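Local coordinates for possible galactose mutarotase (Streptomyces platensis subsp. rosaceus, PDB 4RNL), which is of unknown function but probably interconverts the alpha and beta anomers of galactose or a related aldose, at residues A[39-47]-A[76-84]; A[178-186]-A[303-311]. All blocks are in the same frame, centred on the assembly; numbering follows the deposited sequence.

Overall arrangement
The two contacts illustrate how neighbouring strands are joined between sheets and within one in a beta-sandwich protein of the galactose mutarotase kind. They lie in series along the chain, 39-47 with 76-84 closing before 178-186 meets 303-311, and their centres are about 10 Å apart in the buried interior. Contact 1 joins the five-stranded sheet, through strand 45-51, to strand 81-82 at one border of the seven-stranded sheet; contact 2 pairs the next two strands inward, 180-185 and 305-310. Probable hydrogen bonds connect them, from Tyr184 OH to Ser76 O and from His182 N to Ala80 O. The strand carrying glycerol-binding His182 is thus held on its other side by border strand 81-82.

Contact 1. Residues A[39-47]-A[76-84]; sequences LTYGGIVQT and SYFGALVGR
Gly79 O is gripped from several directions. Val45 N donates to it over 2.7 Å in an almost straight bond, N-H...O 170°, approaching tilted from the carbonyl plane; Asn181 ND2 is a second donor, and Ile44 CA adds a C-H...O contact at 3.3 Å. Gly79 CA returns a C-H...O contact to Val45 O at 3.5 Å, and a side chain on Gly79 would point straight into that carbonyl. Both Gly79 and Gly43 also have positive phi, which suits glycine. Here two tight turns meet: a type I' turn from Tyr41 to Ile44 and a type II turn from Tyr77 to Ala80. At the first of them Gly42 O accepts Leu81 N over 2.9 Å, with the donor nearly in line with the carbonyl bond.

Side chains fill in around this backbone pairing. With CG anti to the backbone N (chi1 -169°), Leu81 brings CD1 to 4.2 Å from Gly43 CA, against which its CB packs slightly closer. Ile44 CG1 lies alongside Ala80 CB at 4.2 Å, while its CG2 branch rests near Phe78 O at 3.7 Å.

Beyond the two segments, helix 67-72 lends Tyr70 to cover Ile44 and Phe78, the Phe78 ring meets Tyr184 edge-to-face, and Val45 and Val82 both pack on strand 180-185, the first on Asn181 and Thr183, the second on Thr180 and His182.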
loop_
_atom_site.group_PDB
_atom_site.type_symbol
_atom_site.label_atom_id
_atom_site.label_comp_id
_atom_site.label_asym_id
_atom_site.label_seq_id
_atom_site.Cartn_x
_atom_site.Cartn_y
_atom_site.Cartn_z
ATOM N N LEU A 39 -11.938 -3.346 -4.990
ATOM C CA LEU A 39 -12.235 -3.527 -6.414
ATOM C C LEU A 39 -11.395 -4.644 -6.997
ATOM O O LEU A 39 -10.242 -4.820 -6.600
ATOM C CB LEU A 39 -11.933 -2.248 -7.190
ATOM C CG LEU A 39 -12.460 -0.928 -6.634
ATOM C CD1 LEU A 39 -12.066 0.186 -7.587
ATOM C CD2 LEU A 39 -13.979 -0.972 -6.438
ATOM N N THR A 40 -11.943 -5.389 -7.956
ATOM C CA THR A 40 -11.135 -6.399 -8.647
ATOM C C THR A 40 -10.119 -5.729 -9.573
ATOM O O THR A 40 -9.150 -6.358 -10.006
ATOM C CB THR A 40 -11.983 -7.396 -9.445
ATOM O OG1 THR A 40 -12.784 -6.691 -10.403
ATOM C CG2 THR A 40 -12.885 -8.194 -8.516
ATOM N N TYR A 41 -10.339 -4.455 -9.886
ATOM C CA TYR A 41 -9.335 -3.698 -10.646
ATOM C C TYR A 41 -8.233 -3.245 -9.705
ATOM O O TYR A 41 -8.490 -2.487 -8.766
ATOM C CB TYR A 41 -9.970 -2.471 -11.310
ATOM C CG TYR A 41 -9.011 -1.590 -12.099
ATOM C CD1 TYR A 41 -8.286 -2.098 -13.173
ATOM C CD2 TYR A 41 -8.864 -0.242 -11.792
ATOM C CE1 TYR A 41 -7.428 -1.289 -13.904
ATOM C CE2 TYR A 41 -8.007 0.575 -12.516
ATOM C CZ TYR A 41 -7.289 0.044 -13.567
ATOM O OH TYR A 41 -6.436 0.852 -14.298
ATOM N N GLY A 42 -7.014 -3.724 -9.946
ATOM C CA GLY A 42 -5.853 -3.280 -9.198
ATOM C C GLY A 42 -5.920 -3.552 -7.709
ATOM O O GLY A 42 -5.172 -2.951 -6.932
ATOM N N GLY A 43 -6.812 -4.453 -7.307
ATOM C CA GLY A 43 -6.996 -4.795 -5.903
ATOM C C GLY A 43 -7.256 -3.568 -5.054
ATOM O O GLY A 43 -6.930 -3.528 -3.867
ATOM N N ILE A 44 -7.854 -2.560 -5.674
ATOM C CA ILE A 44 -7.941 -1.236 -5.067
ATOM C C ILE A 44 -8.866 -1.213 -3.850
ATOM O O ILE A 44 -10.006 -1.660 -3.910
ATOM C CB ILE A 44 -8.409 -0.194 -6.109
ATOM C CG1 ILE A 44 -7.247 0.164 -7.045
ATOM C CG2 ILE A 44 -8.896 1.079 -5.424
ATOM C CD1 ILE A 44 -7.715 0.738 -8.389
ATOM N N VAL A 45 -8.362 -0.701 -2.736
ATOM C CA VAL A 45 -9.218 -0.422 -1.597
ATOM C C VAL A 45 -9.875 0.925 -1.885
ATOM O O VAL A 45 -9.250 1.987 -1.754
ATOM C CB VAL A 45 -8.404 -0.374 -0.282
ATOM C CG1 VAL A 45 -9.306 -0.005 0.893
ATOM C CG2 VAL A 45 -7.730 -1.723 -0.031
ATOM N N GLN A 46 -11.136 0.877 -2.298
ATOM C CA GLN A 46 -11.835 2.075 -2.755
ATOM C C GLN A 46 -12.281 2.948 -1.594
ATOM O O GLN A 46 -12.167 4.178 -1.651
ATOM C CB GLN A 46 -13.058 1.705 -3.595
ATOM C CG GLN A 46 -13.631 2.903 -4.329
ATOM C CD GLN A 46 -15.118 3.015 -4.148
ATOM O OE1 GLN A 46 -15.761 2.094 -3.641
ATOM N NE2 GLN A 46 -15.681 4.146 -4.554
ATOM N N THR A 47 -12.803 2.321 -0.546
ATOM C CA THR A 47 -13.214 3.072 0.639
ATOM C C THR A 47 -12.944 2.309 1.939
ATOM O O THR A 47 -12.953 1.076 1.977
ATOM C CB THR A 47 -14.711 3.469 0.602
ATOM O OG1 THR A 47 -15.505 2.318 0.300
ATOM C CG2 THR A 47 -14.993 4.564 -0.428
ATOM N N SER A 76 -1.694 8.211 -8.993
ATOM C CA SER A 76 -1.651 8.401 -7.544
ATOM C C SER A 76 -1.575 7.076 -6.810
ATOM O O SER A 76 -1.287 7.039 -5.610
ATOM C CB SER A 76 -2.906 9.136 -7.052
ATOM O OG SER A 76 -2.914 10.489 -7.483
ATOM N N TYR A 77 -1.878 5.997 -7.527
ATOM C CA TYR A 77 -1.985 4.664 -6.942
ATOM C C TYR A 77 -2.950 4.595 -5.754
ATOM O O TYR A 77 -2.715 3.838 -4.816
ATOM C CB TYR A 77 -0.598 4.145 -6.530
ATOM C CG TYR A 77 0.321 3.947 -7.713
ATOM C CD1 TYR A 77 1.064 5.005 -8.222
ATOM C CD2 TYR A 77 0.411 2.717 -8.344
ATOM C CE1 TYR A 77 1.896 4.832 -9.322
ATOM C CE2 TYR A 77 1.239 2.532 -9.451
ATOM C CZ TYR A 77 1.971 3.596 -9.936
ATOM O OH TYR A 77 2.800 3.420 -11.028
ATOM N N PHE A 78 -4.030 5.376 -5.790
ATOM C CA PHE A 78 -5.001 5.357 -4.695
ATOM C C PHE A 78 -5.469 3.934 -4.399
ATOM O O PHE A 78 -5.893 3.222 -5.307
ATOM C CB PHE A 78 -6.218 6.223 -5.033
ATOM C CG PHE A 78 -5.967 7.701 -4.934
ATOM C CD1 PHE A 78 -4.997 8.205 -4.073
ATOM C CD2 PHE A 78 -6.707 8.588 -5.700
ATOM C CE1 PHE A 78 -4.783 9.582 -3.977
ATOM C CE2 PHE A 78 -6.496 9.962 -5.614
ATOM C CZ PHE A 78 -5.531 10.457 -4.752
ATOM N N GLY A 79 -5.356 3.526 -3.132
ATOM C CA GLY A 79 -5.845 2.242 -2.643
ATOM C C GLY A 79 -5.232 0.969 -3.204
ATOM O O GLY A 79 -5.690 -0.139 -2.891
ATOM N N ALA A 80 -4.170 1.103 -3.992
ATOM C CA ALA A 80 -3.808 0.037 -4.921
ATOM C C ALA A 80 -2.954 -1.092 -4.361
ATOM O O ALA A 80 -2.035 -0.867 -3.570
ATOM C CB ALA A 80 -3.136 0.629 -6.152
ATOM N N LEU A 81 -3.269 -2.309 -4.801
ATOM C CA LEU A 81 -2.363 -3.448 -4.678
ATOM C C LEU A 81 -1.217 -3.168 -5.651
ATOM O O LEU A 81 -1.438 -3.038 -6.857
ATOM C CB LEU A 81 -3.112 -4.723 -5.088
ATOM C CG LEU A 81 -2.568 -6.139 -4.865
ATOM C CD1 LEU A 81 -3.597 -7.160 -5.336
ATOM C CD2 LEU A 81 -1.277 -6.378 -5.570
ATOM N N VAL A 82 0.006 -3.066 -5.140
ATOM C CA VAL A 82 1.133 -2.691 -5.982
ATOM C C VAL A 82 2.079 -3.872 -6.170
ATOM O O VAL A 82 2.414 -4.565 -5.207
ATOM C CB VAL A 82 1.907 -1.507 -5.379
ATOM C CG1 VAL A 82 3.171 -1.237 -6.177
ATOM C CG2 VAL A 82 1.020 -0.272 -5.351
ATOM N N GLY A 83 2.502 -4.104 -7.412
ATOM C CA GLY A 83 3.428 -5.189 -7.728
ATOM C C GLY A 83 3.759 -5.109 -9.209
ATOM O O GLY A 83 3.137 -4.300 -9.911
ATOM N N ARG A 84 4.679 -5.937 -9.715
ATOM C CA ARG A 84 5.322 -7.026 -8.973
ATOM C C ARG A 84 6.347 -6.525 -7.960
ATOM O O ARG A 84 6.694 -7.231 -7.007
ATOM C CB ARG A 84 6.012 -7.982 -9.968
ATOM C CG ARG A 84 6.542 -9.272 -9.355
ATOM C CD ARG A 84 7.282 -10.137 -10.374
ATOM N NE ARG A 84 6.440 -10.548 -11.504
ATOM C CZ ARG A 84 6.659 -11.654 -12.217
ATOM N NH1 ARG A 84 7.667 -12.459 -11.900
ATOM N NH2 ARG A 84 5.868 -11.969 -13.236
#

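Contact 2. Residues A[178-186]-A[303-311]; sequences NLTNHTYLN and AGLALETQH. With GOL (glycerol), chain E.
The Glu308 carboxylate crosses the His182 ring at a slant where two antiparallel strands of the galactose mutarotase beta-sandwich, 180-185 and 305-310, run side by side. The two planes are 32° apart, and Glu308 OE2 sits over one face of the imidazole near the rim, 3.3 Å from His182 NE2 but poorly angled for a direct bond. Glycerol, probably from the crystallisation liquor, makes the link instead: His182 NE2 donates to its O1 over 2.9 Å, and O1 donates in turn to Glu308 OE2. Having CG anti to the backbone N (chi1 -155°) carries the ring to this meeting point. Asp242, Arg88 and His113 also bind the glycerol, consistent with the sugar pocket of an aldose 1-epimerase. With an alanine here in place of the histidine, glycerol O1 would probably lose its imidazole donor and the Glu308 carboxylate the ring that lies against it.

Further along, Ala306 CB forms a CH-pi contact over a face of Tyr184, 4.1 Å from the ring centroid, while Gly304 O comes to the ring edge.

The strands are only partly zipped: Leu185 and Leu305 form an antiparallel hydrogen-bonded pair, but toward Asn178 waters span the gap, one donating to both Leu179 O and Thr309 O. Thr180 OG1 also reaches Thr309 O directly, at 2.7 Å. At one end the Asn178 amide plane is turned 70° from that of the His311 ring, which leads away toward Glu276, and Asn178 OD1 accepts His311 N over 2.8 Å. At the other, Asn186 ND2 donates to Ala303 O at 2.8 Å, the acceptor lying close to the Asn186 amide plane.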
loop_
_atom_site.group_PDB
_atom_site.type_symbol
_atom_site.label_atom_id
_atom_site.label_comp_id
_atom_site.label_asym_id
_atom_site.label_seq_id
_atom_site.Cartn_x
_atom_site.Cartn_y
_atom_site.Cartn_z
ATOM N N ASN A 178 7.819 -7.809 -4.269
ATOM C CA ASN A 178 7.663 -6.877 -3.157
ATOM C C ASN A 178 6.274 -6.271 -3.295
ATOM O O ASN A 178 6.090 -5.293 -4.025
ATOM C CB ASN A 178 8.750 -5.802 -3.244
ATOM C CG ASN A 178 8.739 -4.820 -2.071
ATOM O OD1 ASN A 178 8.320 -5.140 -0.953
ATOM N ND2 ASN A 178 9.208 -3.605 -2.332
ATOM N N LEU A 179 5.283 -6.874 -2.642
ATOM C CA LEU A 179 3.900 -6.412 -2.792
ATOM C C LEU A 179 3.470 -5.547 -1.619
ATOM O O LEU A 179 3.831 -5.817 -0.480
ATOM C CB LEU A 179 2.957 -7.605 -2.902
ATOM C CG LEU A 179 3.372 -8.663 -3.920
ATOM C CD1 LEU A 179 2.400 -9.825 -3.927
ATOM C CD2 LEU A 179 3.453 -8.041 -5.295
ATOM N N THR A 180 2.687 -4.509 -1.888
ATOM C CA THR A 180 2.203 -3.657 -0.804
ATOM C C THR A 180 0.832 -3.144 -1.170
ATOM O O THR A 180 0.363 -3.354 -2.288
ATOM C CB THR A 180 3.128 -2.445 -0.544
ATOM O OG1 THR A 180 2.750 -1.809 0.689
ATOM C CG2 THR A 180 3.032 -1.424 -1.674
ATOM N N ASN A 181 0.185 -2.484 -0.222
ATOM C CA ASN A 181 -1.044 -1.770 -0.538
ATOM C C ASN A 181 -0.806 -0.284 -0.343
ATOM O O ASN A 181 -0.248 0.140 0.676
ATOM C CB ASN A 181 -2.220 -2.244 0.311
ATOM C CG ASN A 181 -3.513 -1.564 -0.101
ATOM O OD1 ASN A 181 -3.808 -0.457 0.342
ATOM N ND2 ASN A 181 -4.249 -2.193 -1.012
ATOM N N HIS A 182 -1.220 0.502 -1.328
ATOM C CA HIS A 182 -0.883 1.919 -1.393
ATOM C C HIS A 182 -2.055 2.793 -0.926
ATOM O O HIS A 182 -2.268 3.886 -1.444
ATOM C CB HIS A 182 -0.509 2.252 -2.836
ATOM C CG HIS A 182 0.396 3.435 -2.985
ATOM N ND1 HIS A 182 0.047 4.699 -2.562
ATOM C CD2 HIS A 182 1.623 3.553 -3.550
ATOM C CE1 HIS A 182 1.025 5.543 -2.842
ATOM N NE2 HIS A 182 1.993 4.874 -3.447
ATOM N N THR A 183 -2.823 2.309 0.047
ATOM C CA THR A 183 -3.899 3.111 0.638
ATOM C C THR A 183 -3.327 4.405 1.253
ATOM O O THR A 183 -2.299 4.372 1.935
ATOM C CB THR A 183 -4.660 2.289 1.715
ATOM O OG1 THR A 183 -5.530 1.336 1.072
ATOM C CG2 THR A 183 -5.502 3.187 2.609
ATOM N N TYR A 184 -3.961 5.543 0.978
ATOM C CA TYR A 184 -3.680 6.773 1.715
ATOM C C TYR A 184 -4.865 7.016 2.641
ATOM O O TYR A 184 -6.036 6.880 2.224
ATOM C CB TYR A 184 -3.639 8.011 0.816
ATOM C CG TYR A 184 -2.690 8.073 -0.364
ATOM C CD1 TYR A 184 -2.837 7.222 -1.456
ATOM C CD2 TYR A 184 -1.710 9.060 -0.427
ATOM C CE1 TYR A 184 -2.000 7.324 -2.558
ATOM C CE2 TYR A 184 -0.877 9.174 -1.521
ATOM C CZ TYR A 184 -1.030 8.307 -2.582
ATOM O OH TYR A 184 -0.207 8.426 -3.679
ATOM N N LEU A 185 -4.581 7.433 3.870
ATOM C CA LEU A 185 -5.634 7.674 4.846
ATOM C C LEU A 185 -5.625 9.108 5.362
ATOM O O LEU A 185 -4.572 9.720 5.559
ATOM C CB LEU A 185 -5.500 6.702 6.027
ATOM C CG LEU A 185 -5.760 5.231 5.702
ATOM C CD1 LEU A 185 -5.289 4.355 6.844
ATOM C CD2 LEU A 185 -7.245 5.012 5.402
ATOM N N ASN A 186 -6.819 9.653 5.551
ATOM C CA ASN A 186 -6.997 10.847 6.369
ATOM C C ASN A 186 -7.999 10.454 7.451
ATOM O O ASN A 186 -9.183 10.252 7.162
ATOM C CB ASN A 186 -7.525 12.022 5.528
ATOM C CG ASN A 186 -7.569 13.334 6.305
ATOM O OD1 ASN A 186 -7.950 13.361 7.481
ATOM N ND2 ASN A 186 -7.193 14.429 5.652
ATOM N N ALA A 303 -3.437 15.553 1.428
ATOM C CA ALA A 303 -4.851 15.258 1.708
ATOM C C ALA A 303 -4.978 13.951 2.467
ATOM O O ALA A 303 -5.931 13.753 3.219
ATOM C CB ALA A 303 -5.656 15.200 0.411
ATOM N N GLY A 304 -4.007 13.062 2.271
ATOM C CA GLY A 304 -3.949 11.791 2.977
ATOM C C GLY A 304 -2.511 11.315 3.090
ATOM O O GLY A 304 -1.621 11.883 2.453
ATOM N N LEU A 305 -2.279 10.286 3.903
ATOM C CA LEU A 305 -0.930 9.776 4.138
ATOM C C LEU A 305 -0.897 8.321 3.752
ATOM O O LEU A 305 -1.766 7.552 4.167
ATOM C CB LEU A 305 -0.569 9.882 5.620
ATOM C CG LEU A 305 -0.830 11.247 6.245
ATOM C CD1 LEU A 305 -0.663 11.186 7.755
ATOM C CD2 LEU A 305 0.109 12.273 5.628
ATOM N N ALA A 306 0.097 7.933 2.961
ATOM C CA ALA A 306 0.262 6.520 2.637
ATOM C C ALA A 306 1.352 5.926 3.518
ATOM O O ALA A 306 2.461 6.460 3.594
ATOM C CB ALA A 306 0.605 6.329 1.156
ATOM N N LEU A 307 1.023 4.826 4.193
ATOM C CA LEU A 307 1.999 4.071 4.972
ATOM C C LEU A 307 2.093 2.700 4.330
ATOM O O LEU A 307 1.267 1.833 4.592
ATOM C CB LEU A 307 1.536 3.933 6.423
ATOM C CG LEU A 307 1.324 5.246 7.180
ATOM C CD1 LEU A 307 0.621 5.004 8.513
ATOM C CD2 LEU A 307 2.645 5.906 7.417
ATOM N N GLU A 308 3.079 2.517 3.461
ATOM C CA GLU A 308 3.177 1.297 2.668
ATOM C C GLU A 308 4.228 0.372 3.238
ATOM O O GLU A 308 5.426 0.676 3.197
ATOM C CB GLU A 308 3.548 1.635 1.221
ATOM C CG GLU A 308 2.767 2.804 0.652
ATOM C CD GLU A 308 3.510 3.491 -0.471
ATOM O OE1 GLU A 308 4.082 2.779 -1.313
ATOM O OE2 GLU A 308 3.538 4.739 -0.499
ATOM N N THR A 309 3.787 -0.768 3.754
ATOM C CA THR A 309 4.724 -1.743 4.312
ATOM C C THR A 309 5.362 -2.490 3.158
ATOM O O THR A 309 4.679 -2.894 2.216
ATOM C CB THR A 309 4.001 -2.709 5.248
ATOM O OG1 THR A 309 2.937 -3.333 4.529
ATOM C CG2 THR A 309 3.394 -1.943 6.439
ATOM N N GLN A 310 6.680 -2.677 3.220
ATOM C CA GLN A 310 7.405 -3.106 2.033
ATOM C C GLN A 310 8.819 -3.545 2.371
ATOM O O GLN A 310 9.300 -3.334 3.490
ATOM C CB GLN A 310 7.479 -1.916 1.072
ATOM C CG GLN A 310 8.246 -0.739 1.691
ATOM C CD GLN A 310 8.511 0.373 0.712
ATOM O OE1 GLN A 310 7.900 0.430 -0.354
ATOM N NE2 GLN A 310 9.441 1.269 1.062
ATOM N N HIS A 311 9.487 -4.174 1.410
ATOM C CA HIS A 311 10.944 -4.263 1.456
ATOM C C HIS A 311 11.517 -2.950 0.902
ATOM O O HIS A 311 10.793 -2.169 0.280
ATOM C CB HIS A 311 11.445 -5.484 0.678
ATOM C CG HIS A 311 11.411 -6.759 1.469
ATOM N ND1 HIS A 311 10.290 -7.179 2.155
ATOM C CD2 HIS A 311 12.357 -7.703 1.677
ATOM C CE1 HIS A 311 10.550 -8.326 2.757
ATOM N NE2 HIS A 311 11.798 -8.667 2.485
HETATM C C1 GOL E . 5.422 6.331 -2.807
HETATM O O1 GOL E . 4.860 5.066 -3.057
HETATM C C2 GOL E . 6.397 6.715 -3.919
HETATM O O2 GOL E . 7.735 6.693 -3.428
HETATM C C3 GOL E . 6.023 8.116 -4.404
HETATM O O3 GOL E . 7.041 8.664 -5.214
HETATM O O HOH W 1 3.135 -5.264 2.080
HETATM O O HOH W 2 0.675 -1.021 3.154
HETATM O O HOH W 3 0.485 -3.678 2.687
HETATM O O HOH W 4 -1.930 4.740 5.141
HETATM O O HOH W 5 -1.538 2.423 3.891
#